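DspB (Aggregatibacter actinomycetemcomitans, PDB 1YHT) hydrolyses terminal beta-linked N-acetylhexosamine residues as a family 20 glycoside hydrolase and disperses biofilms, probably by degrading their N-acetylglucosamine polysaccharide. Local coordinates at residues H193-I196 against T197-N200; F159-S162 against L163-E166; K126-Q129 against K130-V134; Q227-P230 against N231-I234. One frame throughout, in Å; residues are numbered along the deposited sequence.

Contact 1 of 4, residues H193-I196 against T197-N200; sequences HEFI and TYAN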
loop_
_atom_site.group_PDB
_atom_site.type_symbol
_atom_site.label_atom_id
_atom_site.label_comp_id
_atom_site.label_asym_id
_atom_site.label_seq_id
_atom_site.Cartn_x
_atom_site.Cartn_y
_atom_site.Cartn_z
ATOM N N HIS A 193 -17.076 13.596 -2.605
ATOM C CA HIS A 193 -16.724 14.796 -3.369
ATOM C C HIS A 193 -15.495 15.449 -2.794
ATOM O O HIS A 193 -14.637 15.829 -3.531
ATOM C CB HIS A 193 -17.875 15.801 -3.488
ATOM C CG HIS A 193 -19.086 15.213 -4.157
ATOM N ND1 HIS A 193 -19.247 15.196 -5.528
ATOM C CD2 HIS A 193 -20.144 14.540 -3.649
ATOM C CE1 HIS A 193 -20.360 14.550 -5.829
ATOM N NE2 HIS A 193 -20.931 14.167 -4.708
ATOM N N GLU A 194 -15.418 15.581 -1.480
ATOM C CA GLU A 194 -14.234 16.201 -0.871
ATOM C C GLU A 194 -12.971 15.347 -1.027
ATOM O O GLU A 194 -11.860 15.865 -0.977
ATOM C CB GLU A 194 -14.484 16.512 0.607
ATOM C CG GLU A 194 -15.469 17.631 0.821
ATOM C CD GLU A 194 -14.904 19.002 0.445
ATOM O OE1 GLU A 194 -13.638 19.177 0.403
ATOM O OE2 GLU A 194 -15.763 19.897 0.198
ATOM N N PHE A 195 -13.139 14.036 -1.225
ATOM C CA PHE A 195 -12.008 13.172 -1.463
ATOM C C PHE A 195 -11.302 13.533 -2.768
ATOM O O PHE A 195 -10.082 13.535 -2.825
ATOM C CB PHE A 195 -12.401 11.697 -1.420
ATOM C CG PHE A 195 -11.241 10.783 -1.682
ATOM C CD1 PHE A 195 -10.198 10.718 -0.752
ATOM C CD2 PHE A 195 -11.141 10.087 -2.890
ATOM C CE1 PHE A 195 -9.088 9.931 -0.990
ATOM C CE2 PHE A 195 -10.017 9.262 -3.161
ATOM C CZ PHE A 195 -8.984 9.189 -2.222
ATOM N N ILE A 196 -12.062 13.856 -3.821
ATOM C CA ILE A 196 -11.480 14.269 -5.105
ATOM C C ILE A 196 -10.555 15.444 -4.881
ATOM O O ILE A 196 -9.396 15.461 -5.350
ATOM C CB ILE A 196 -12.560 14.707 -6.105
ATOM C CG1 ILE A 196 -13.563 13.571 -6.354
ATOM C CG2 ILE A 196 -11.944 15.244 -7.402
ATOM C CD1 ILE A 196 -12.975 12.272 -6.585
ATOM N N THR A 197 -11.072 16.422 -4.150
ATOM C CA THR A 197 -10.329 17.624 -3.848
ATOM C C THR A 197 -9.043 17.307 -3.073
ATOM O O THR A 197 -7.976 17.855 -3.349
ATOM C CB THR A 197 -11.221 18.604 -3.042
ATOM O OG1 THR A 197 -12.420 18.841 -3.791
ATOM C CG2 THR A 197 -10.516 19.888 -2.764
ATOM N N TYR A 198 -9.179 16.458 -2.068
ATOM C CA TYR A 198 -8.077 16.072 -1.186
ATOM C C TYR A 198 -7.013 15.309 -2.005
ATOM O O TYR A 198 -5.846 15.628 -1.968
ATOM C CB TYR A 198 -8.655 15.192 -0.059
ATOM C CG TYR A 198 -7.649 14.589 0.920
ATOM C CD1 TYR A 198 -7.015 15.385 1.885
ATOM C CD2 TYR A 198 -7.343 13.221 0.888
ATOM C CE1 TYR A 198 -6.083 14.840 2.780
ATOM C CE2 TYR A 198 -6.394 12.669 1.775
ATOM C CZ TYR A 198 -5.775 13.484 2.727
ATOM O OH TYR A 198 -4.853 12.958 3.626
ATOM N N ALA A 199 -7.441 14.302 -2.742
ATOM C CA ALA A 199 -6.501 13.466 -3.497
ATOM C C ALA A 199 -5.821 14.311 -4.585
ATOM O O ALA A 199 -4.620 14.184 -4.806
ATOM C CB ALA A 199 -7.206 12.264 -4.099
ATOM N N ASN A 200 -6.572 15.195 -5.229
ATOM C CA ASN A 200 -5.975 16.072 -6.223
ATOM C C ASN A 200 -4.907 16.950 -5.576
ATOM O O ASN A 200 -3.821 17.091 -6.129
ATOM C CB ASN A 200 -7.039 16.903 -6.965
ATOM C CG ASN A 200 -7.722 16.139 -8.075
ATOM O OD1 ASN A 200 -7.254 15.082 -8.486
ATOM N ND2 ASN A 200 -8.838 16.686 -8.593
#
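F195 meets both Y198 and A199 one turn further along helix 192-208, the helix of the beta-alpha-beta unit that carries the chain from strand 177-181 to strand 212-216 in the TIM-barrel catalytic domain. The two aromatic neighbours illustrate how side chains spaced i to i+3 can meet without stacking. F195 sends its ring forward along the helix, with CG opposite the backbone N (chi1 179°), and Y198 has nearly the same first torsion. Their side chains run aslant to each other, and F195 CD1 comes 4.1 Å from CD2 of Y198. A199 fits differently: its methyl lies over one face of the F195 ring, displaced toward the rim, in a CH-pi contact with CB 4.3 Å from the ring centroid. M215 of strand 212-216 touches both F195 and A199, whereas Y198 leads off to helix 154-171 and ends in a hydrogen bond to S117 OG. Beneath the side chains, A199 N donates to F195 O at 2.8 Å in an almost straight bond (172° at the hydrogen). I196 and N200 run alongside each other; ND2 of N200, hydrogen-bonded to Q227 O, lies 3.6 Å from I196 CG2.

Contact 2 of 4, residues F159-S162 against L163-E166; sequences FMQS and LMSE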
loop_
_atom_site.group_PDB
_atom_site.type_symbol
_atom_site.label_atom_id
_atom_site.label_comp_id
_atom_site.label_asym_id
_atom_site.label_seq_id
_atom_site.Cartn_x
_atom_site.Cartn_y
_atom_site.Cartn_z
ATOM N N PHE A 159 -0.682 19.357 7.557
ATOM C CA PHE A 159 -0.054 18.324 8.367
ATOM C C PHE A 159 0.373 17.089 7.556
ATOM O O PHE A 159 1.530 16.634 7.665
ATOM C CB PHE A 159 -0.964 17.872 9.507
ATOM C CG PHE A 159 -0.447 16.664 10.191
ATOM C CD1 PHE A 159 0.586 16.780 11.108
ATOM C CD2 PHE A 159 -0.911 15.398 9.845
ATOM C CE1 PHE A 159 1.137 15.632 11.729
ATOM C CE2 PHE A 159 -0.359 14.264 10.426
ATOM C CZ PHE A 159 0.665 14.387 11.391
ATOM N N MET A 160 -0.560 16.565 6.759
ATOM C CA MET A 160 -0.331 15.415 5.889
ATOM C C MET A 160 0.847 15.670 4.977
ATOM O O MET A 160 1.703 14.807 4.848
ATOM C CB MET A 160 -1.554 15.065 5.022
ATOM C CG MET A 160 -2.615 14.325 5.764
ATOM S SD MET A 160 -2.046 12.874 6.658
ATOM C CE MET A 160 -1.335 11.863 5.397
ATOM N N GLN A 161 0.859 16.852 4.379
ATOM C CA GLN A 161 1.893 17.225 3.467
ATOM C C GLN A 161 3.261 17.372 4.160
ATOM O O GLN A 161 4.238 16.993 3.601
ATOM C CB GLN A 161 1.495 18.495 2.749
ATOM C CG GLN A 161 0.438 18.195 1.651
ATOM C CD GLN A 161 -0.009 19.463 0.939
ATOM O OE1 GLN A 161 0.355 20.569 1.344
ATOM N NE2 GLN A 161 -0.797 19.301 -0.127
ATOM N N SER A 162 3.299 17.903 5.375
ATOM C CA SER A 162 4.543 17.933 6.158
ATOM C C SER A 162 5.108 16.522 6.411
ATOM O O SER A 162 6.304 16.346 6.296
ATOM C CB SER A 162 4.386 18.719 7.460
ATOM O OG SER A 162 3.725 17.937 8.434
ATOM N N LEU A 163 4.256 15.523 6.679
ATOM C CA LEU A 163 4.694 14.133 6.875
ATOM C C LEU A 163 5.087 13.514 5.520
ATOM O O LEU A 163 6.136 12.864 5.382
ATOM C CB LEU A 163 3.590 13.294 7.543
ATOM C CG LEU A 163 3.921 11.864 7.970
ATOM C CD1 LEU A 163 5.193 11.807 8.915
ATOM C CD2 LEU A 163 2.677 11.255 8.647
ATOM N N MET A 164 4.314 13.808 4.484
ATOM C CA MET A 164 4.721 13.372 3.136
ATOM C C MET A 164 6.111 13.879 2.764
ATOM O O MET A 164 6.922 13.110 2.236
ATOM C CB MET A 164 3.717 13.809 2.089
ATOM C CG MET A 164 2.346 13.143 2.221
ATOM S SD MET A 164 1.088 13.996 1.189
ATOM C CE MET A 164 1.641 13.548 -0.460
ATOM N N SER A 165 6.401 15.150 3.060
ATOM C CA SER A 165 7.742 15.710 2.779
ATOM C C SER A 165 8.882 14.954 3.470
ATOM O O SER A 165 9.956 14.731 2.896
ATOM C CB SER A 165 7.779 17.186 3.186
ATOM O OG SER A 165 6.904 17.940 2.356
ATOM N N GLU A 166 8.656 14.588 4.737
ATOM C CA GLU A 166 9.608 13.788 5.481
ATOM C C GLU A 166 9.813 12.405 4.849
ATOM O O GLU A 166 10.951 11.930 4.687
ATOM C CB GLU A 166 9.119 13.647 6.912
ATOM C CG GLU A 166 10.117 12.868 7.770
ATOM C CD GLU A 166 9.680 12.736 9.209
ATOM O OE1 GLU A 166 8.971 11.759 9.510
ATOM O OE2 GLU A 166 10.087 13.578 10.013
#
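F159 O is gripped twice, by L163 N at 3.1 Å in the usual i to i+4 bond of an alpha helix and by the hydroxyl of S162, whose OG stands 2.7 Å from F159 O. The serine can bend back in this way because its chi1 of 79° folds OG over the backbone, toward the preceding helical turn. Next along helix 154-171, M160 O receives M164 N at 2.8 Å, within the carbonyl plane, and the CG of M164 passes 3.2 Å from the same M160 O. Beyond CG the methionine leads away from the turn and bends at its last torsion. Its SD stays 4.3 Å from the CG of Q161, while the side chain also meets L206 of helix 192-208. L163 and M160 face L115 of strand 110-117, and F159 reaches V128 of helix 122-132. Helix 154-171 thus packs on strand 110-117 and touches helix 122-132 and helix 192-208 as well, as helices of an alpha/beta barrel do. At the far end the amide of E166 binds S162 O only weakly, but its carboxylate is held by S64 OG and the amide of L66. The chemistry implies a serine hydroxyl spending its proton inside its own helix, while F159 O, accepting two hydrogen bonds, is probably somewhat polarised by them.

Contact 3 of 4, residues K126-Q129 against K130-V134; sequences KLVQ and KDRGV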
loop_
_atom_site.group_PDB
_atom_site.type_symbol
_atom_site.label_atom_id
_atom_site.label_comp_id
_atom_site.label_asym_id
_atom_site.label_seq_id
_atom_site.Cartn_x
_atom_site.Cartn_y
_atom_site.Cartn_z
ATOM N N LYS A 126 -1.813 7.995 17.047
ATOM C CA LYS A 126 -1.316 7.680 18.367
ATOM C C LYS A 126 0.046 8.351 18.631
ATOM O O LYS A 126 0.285 8.831 19.724
ATOM C CB LYS A 126 -1.237 6.175 18.555
ATOM C CG LYS A 126 -2.636 5.477 18.538
ATOM C CD LYS A 126 -3.673 6.235 19.427
ATOM C CE LYS A 126 -4.951 5.442 19.752
ATOM N NZ LYS A 126 -5.820 6.274 20.699
ATOM N N LEU A 127 0.935 8.403 17.637
ATOM C CA LEU A 127 2.215 9.144 17.798
ATOM C C LEU A 127 2.047 10.662 17.947
ATOM O O LEU A 127 2.773 11.304 18.733
ATOM C CB LEU A 127 3.151 8.830 16.621
ATOM C CG LEU A 127 3.685 7.397 16.565
ATOM C CD1 LEU A 127 4.285 7.104 15.203
ATOM C CD2 LEU A 127 4.674 7.177 17.698
ATOM N N VAL A 128 1.143 11.228 17.142
ATOM C CA VAL A 128 0.776 12.644 17.237
ATOM C C VAL A 128 0.202 12.984 18.633
ATOM O O VAL A 128 0.602 13.950 19.288
ATOM C CB VAL A 128 -0.256 13.039 16.187
ATOM C CG1 VAL A 128 -0.840 14.459 16.509
ATOM C CG2 VAL A 128 0.412 13.051 14.777
ATOM N N GLN A 129 -0.743 12.171 19.082
ATOM C CA GLN A 129 -1.275 12.345 20.420
ATOM C C GLN A 129 -0.197 12.390 21.499
ATOM O O GLN A 129 -0.225 13.239 22.385
ATOM C CB GLN A 129 -2.255 11.202 20.729
ATOM C CG GLN A 129 -2.808 11.283 22.180
ATOM C CD GLN A 129 -3.935 10.284 22.431
ATOM O OE1 GLN A 129 -4.910 10.237 21.674
ATOM N NE2 GLN A 129 -3.750 9.421 23.446
ATOM N N LYS A 130 0.731 11.454 21.457
ATOM C CA LYS A 130 1.800 11.376 22.481
ATOM C C LYS A 130 2.703 12.630 22.400
ATOM O O LYS A 130 3.002 13.279 23.397
ATOM C CB LYS A 130 2.618 10.099 22.253
ATOM C CG LYS A 130 3.878 9.919 23.136
ATOM C CD LYS A 130 3.506 9.714 24.590
ATOM C CE LYS A 130 4.727 9.424 25.499
ATOM N NZ LYS A 130 5.747 10.536 25.471
ATOM N N ASP A 131 3.128 12.972 21.187
ATOM C CA ASP A 131 4.071 14.044 21.039
ATOM C C ASP A 131 3.473 15.451 21.101
ATOM O O ASP A 131 4.055 16.354 21.699
ATOM C CB ASP A 131 4.844 13.883 19.757
ATOM C CG ASP A 131 6.065 14.768 19.734
ATOM O OD1 ASP A 131 6.874 14.666 20.675
ATOM O OD2 ASP A 131 6.198 15.524 18.776
ATOM N N ARG A 132 2.354 15.657 20.438
ATOM C CA ARG A 132 1.745 16.975 20.344
ATOM C C ARG A 132 0.530 17.125 21.257
ATOM O O ARG A 132 0.108 18.246 21.500
ATOM C CB ARG A 132 1.338 17.276 18.898
ATOM C CG ARG A 132 2.523 17.068 17.949
ATOM C CD ARG A 132 2.217 17.493 16.566
ATOM N NE ARG A 132 3.399 17.295 15.717
ATOM C CZ ARG A 132 3.561 17.884 14.543
ATOM N NH1 ARG A 132 2.642 18.739 14.113
ATOM N NH2 ARG A 132 4.647 17.626 13.815
ATOM N N GLY A 133 -0.018 16.023 21.755
ATOM C CA GLY A 133 -1.163 16.090 22.699
ATOM C C GLY A 133 -2.503 15.782 22.053
ATOM O O GLY A 133 -2.663 15.847 20.823
ATOM N N VAL A 134 -3.482 15.432 22.889
ATOM C CA VAL A 134 -4.768 14.985 22.392
ATOM C C VAL A 134 -5.560 16.117 21.763
ATOM O O VAL A 134 -6.196 15.874 20.761
ATOM C CB VAL A 134 -5.657 14.172 23.432
ATOM C CG1 VAL A 134 -4.795 13.354 24.431
ATOM C CG2 VAL A 134 -6.598 15.038 24.122
#
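V128 is the buried centre of this helix end, and R132 meets it there: the backbone bond from R132 N to V128 O is short, at 2.7 Å, and the CB of R132 lies 4.3 Å from V128 CG1. Because its CG sits opposite the carbonyl carbon (chi1 -53°), R132 starts out beside its own backbone N and then runs extended to NE. Both side chains touch F159 of helix 154-171, and V128 is further enclosed by Y136 and L137 of the next helix. The rest is looser: K130, D131 and V134 are exposed. Q129, which also touches L137, stretches out beside V134, with Q129 CG 3.6 Å from V134 CG1. K130 bends away from the turn to a cation-pi contact with Y86, and D131 turns outward to N68 through OD1. Regular i to i+4 bonding runs out at G133, whose N-H is shared between two weak bonds, 2.9 Å from Q129 O and 3.3 Å from V128 O. With a phi of 102°, G133 leaves the helical path, and having no side chain it avoids crowding the carbonyl oxygen of R132. The arrangement is that of a helix ended by a glycine of positive phi at the C' position, here also the N-cap of helix 134-140.

Contact 4 of 4, residues Q227-P230 against N231-I234; sequences QINP and NIEI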
loop_
_atom_site.group_PDB
_atom_site.type_symbol
_atom_site.label_atom_id
_atom_site.label_comp_id
_atom_site.label_asym_id
_atom_site.label_seq_id
_atom_site.Cartn_x
_atom_site.Cartn_y
_atom_site.Cartn_z
ATOM N N GLN A 227 -13.145 14.072 -12.418
ATOM C CA GLN A 227 -12.526 15.256 -11.773
ATOM C C GLN A 227 -11.114 14.983 -11.209
ATOM O O GLN A 227 -10.407 15.879 -10.810
ATOM C CB GLN A 227 -13.409 15.724 -10.606
ATOM C CG GLN A 227 -14.816 16.156 -11.015
ATOM C CD GLN A 227 -15.786 16.233 -9.849
ATOM O OE1 GLN A 227 -15.455 16.763 -8.806
ATOM N NE2 GLN A 227 -16.980 15.668 -10.017
ATOM N N ILE A 228 -10.722 13.721 -11.188
ATOM C CA ILE A 228 -9.433 13.285 -10.627
ATOM C C ILE A 228 -8.351 13.618 -11.616
ATOM O O ILE A 228 -8.569 13.491 -12.818
ATOM C CB ILE A 228 -9.491 11.710 -10.362
ATOM C CG1 ILE A 228 -10.148 11.457 -9.029
ATOM C CG2 ILE A 228 -8.137 11.050 -10.404
ATOM C CD1 ILE A 228 -9.190 11.650 -7.830
ATOM N N ASN A 229 -7.214 14.074 -11.103
ATOM C CA ASN A 229 -5.990 14.269 -11.879
ATOM C C ASN A 229 -5.762 13.028 -12.719
ATOM O O ASN A 229 -5.564 11.957 -12.172
ATOM C CB ASN A 229 -4.785 14.472 -10.907
ATOM C CG ASN A 229 -3.432 14.721 -11.613
ATOM O OD1 ASN A 229 -3.306 14.547 -12.805
ATOM N ND2 ASN A 229 -2.410 15.124 -10.836
ATOM N N PRO A 230 -5.782 13.166 -14.047
ATOM C CA PRO A 230 -5.672 11.940 -14.820
ATOM C C PRO A 230 -4.298 11.322 -14.793
ATOM O O PRO A 230 -4.145 10.254 -15.339
ATOM C CB PRO A 230 -6.029 12.371 -16.238
ATOM C CG PRO A 230 -5.674 13.847 -16.318
ATOM C CD PRO A 230 -5.863 14.370 -14.897
ATOM N N ASN A 231 -3.304 12.011 -14.214
ATOM C CA ASN A 231 -1.983 11.425 -14.047
ATOM C C ASN A 231 -1.850 10.513 -12.801
ATOM O O ASN A 231 -0.830 9.817 -12.634
ATOM C CB ASN A 231 -0.896 12.506 -13.987
ATOM C CG ASN A 231 -0.664 13.200 -15.337
ATOM O OD1 ASN A 231 -0.278 14.386 -15.374
ATOM N ND2 ASN A 231 -0.877 12.486 -16.429
ATOM N N ILE A 232 -2.850 10.519 -11.933
ATOM C CA ILE A 232 -2.750 9.673 -10.735
ATOM C C ILE A 232 -2.845 8.245 -11.236
ATOM O O ILE A 232 -3.658 7.935 -12.153
ATOM C CB ILE A 232 -3.852 9.937 -9.718
ATOM C CG1 ILE A 232 -3.671 11.322 -9.093
ATOM C CG2 ILE A 232 -3.833 8.814 -8.599
ATOM C CD1 ILE A 232 -4.926 11.798 -8.252
ATOM N N GLU A 233 -1.974 7.392 -10.700
ATOM C CA GLU A 233 -1.879 6.009 -11.156
ATOM C C GLU A 233 -2.587 5.098 -10.170
ATOM O O GLU A 233 -2.411 5.244 -8.966
ATOM C CB GLU A 233 -0.416 5.601 -11.384
ATOM C CG GLU A 233 0.330 6.541 -12.353
ATOM C CD GLU A 233 1.774 6.179 -12.639
ATOM O OE1 GLU A 233 2.301 5.212 -12.050
ATOM O OE2 GLU A 233 2.414 6.889 -13.461
ATOM N N ILE A 234 -3.433 4.204 -10.685
ATOM C CA ILE A 234 -4.335 3.446 -9.843
ATOM C C ILE A 234 -3.841 2.018 -9.565
ATOM O O ILE A 234 -3.485 1.271 -10.511
ATOM C CB ILE A 234 -5.734 3.379 -10.445
ATOM C CG1 ILE A 234 -6.271 4.807 -10.823
ATOM C CG2 ILE A 234 -6.662 2.611 -9.511
ATOM C CD1 ILE A 234 -5.981 5.862 -9.815
HETATM O O HOH W 1 0.121 15.597 -12.486
HETATM O O HOH W 2 -3.017 7.814 -14.844
#
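N229 binds the two residues beyond P230 with two different oxygens. Its side-chain OD1 accepts the backbone N-H of N231 at 2.9 Å, and its backbone O accepts that of I232 at 3.1 Å. Both donors stand well above the plane of the carbonyl they address, by 49° and 51° respectively, although the second bond is nearly straight at its hydrogen. N229 also supports I232 by contact, since its CB lies 3.8 Å from I232 CD1. The same methyl meets CG2 of I228 at 3.9 Å, the two isoleucine side chains crossing at about a right angle. Together the polar bonds make an Asx turn superposed on a type I beta turn, N229 to I232, which feeds the loop after helix 192-208 and strand 212-216 into strand 233-236 of the barrel. Water reinforces both flanks. One molecule accepts from N229 ND2 and donates to N231 OD1, and another donates to P230 O at 2.7 Å and to I232 O at 2.8 Å, bridging these two carbonyl oxygens across the turn. The asparagine is itself positioned by helix 192-208: S203 OG bonds to its ND2, and the amide of N200 takes up the backbone N of N229 and the carbonyl oxygen of Q227. Further out, I232 rests on T213 and M215, while E233 pairs by its backbone with those two residues of strand 212-216 and forms a salt bridge with R214.

In the fold
The four contacts follow one another round the outside of the barrel, each touching the next in the order 3, 2, 1, 4. Contact 3 joins contact 2 where F159 CZ approaches V128 CG2 at 3.6 Å, and contact 2 joins contact 1 where Y198 OH comes 3.4 Å from M160 CG. Contacts 1 and 4 meet through polar atoms, N200 OD1 2.8 Å from N229 N. Contacts 3 and 4 are about 24 Å apart at their nearest atoms. A glycerol, probably from crystallisation, lies about 4 Å from the side chain of E166 in contact 2. Contact 4 leads into the N-terminal end of strand 233-236, whereas the active site of this fold lies at the C-terminal strand ends.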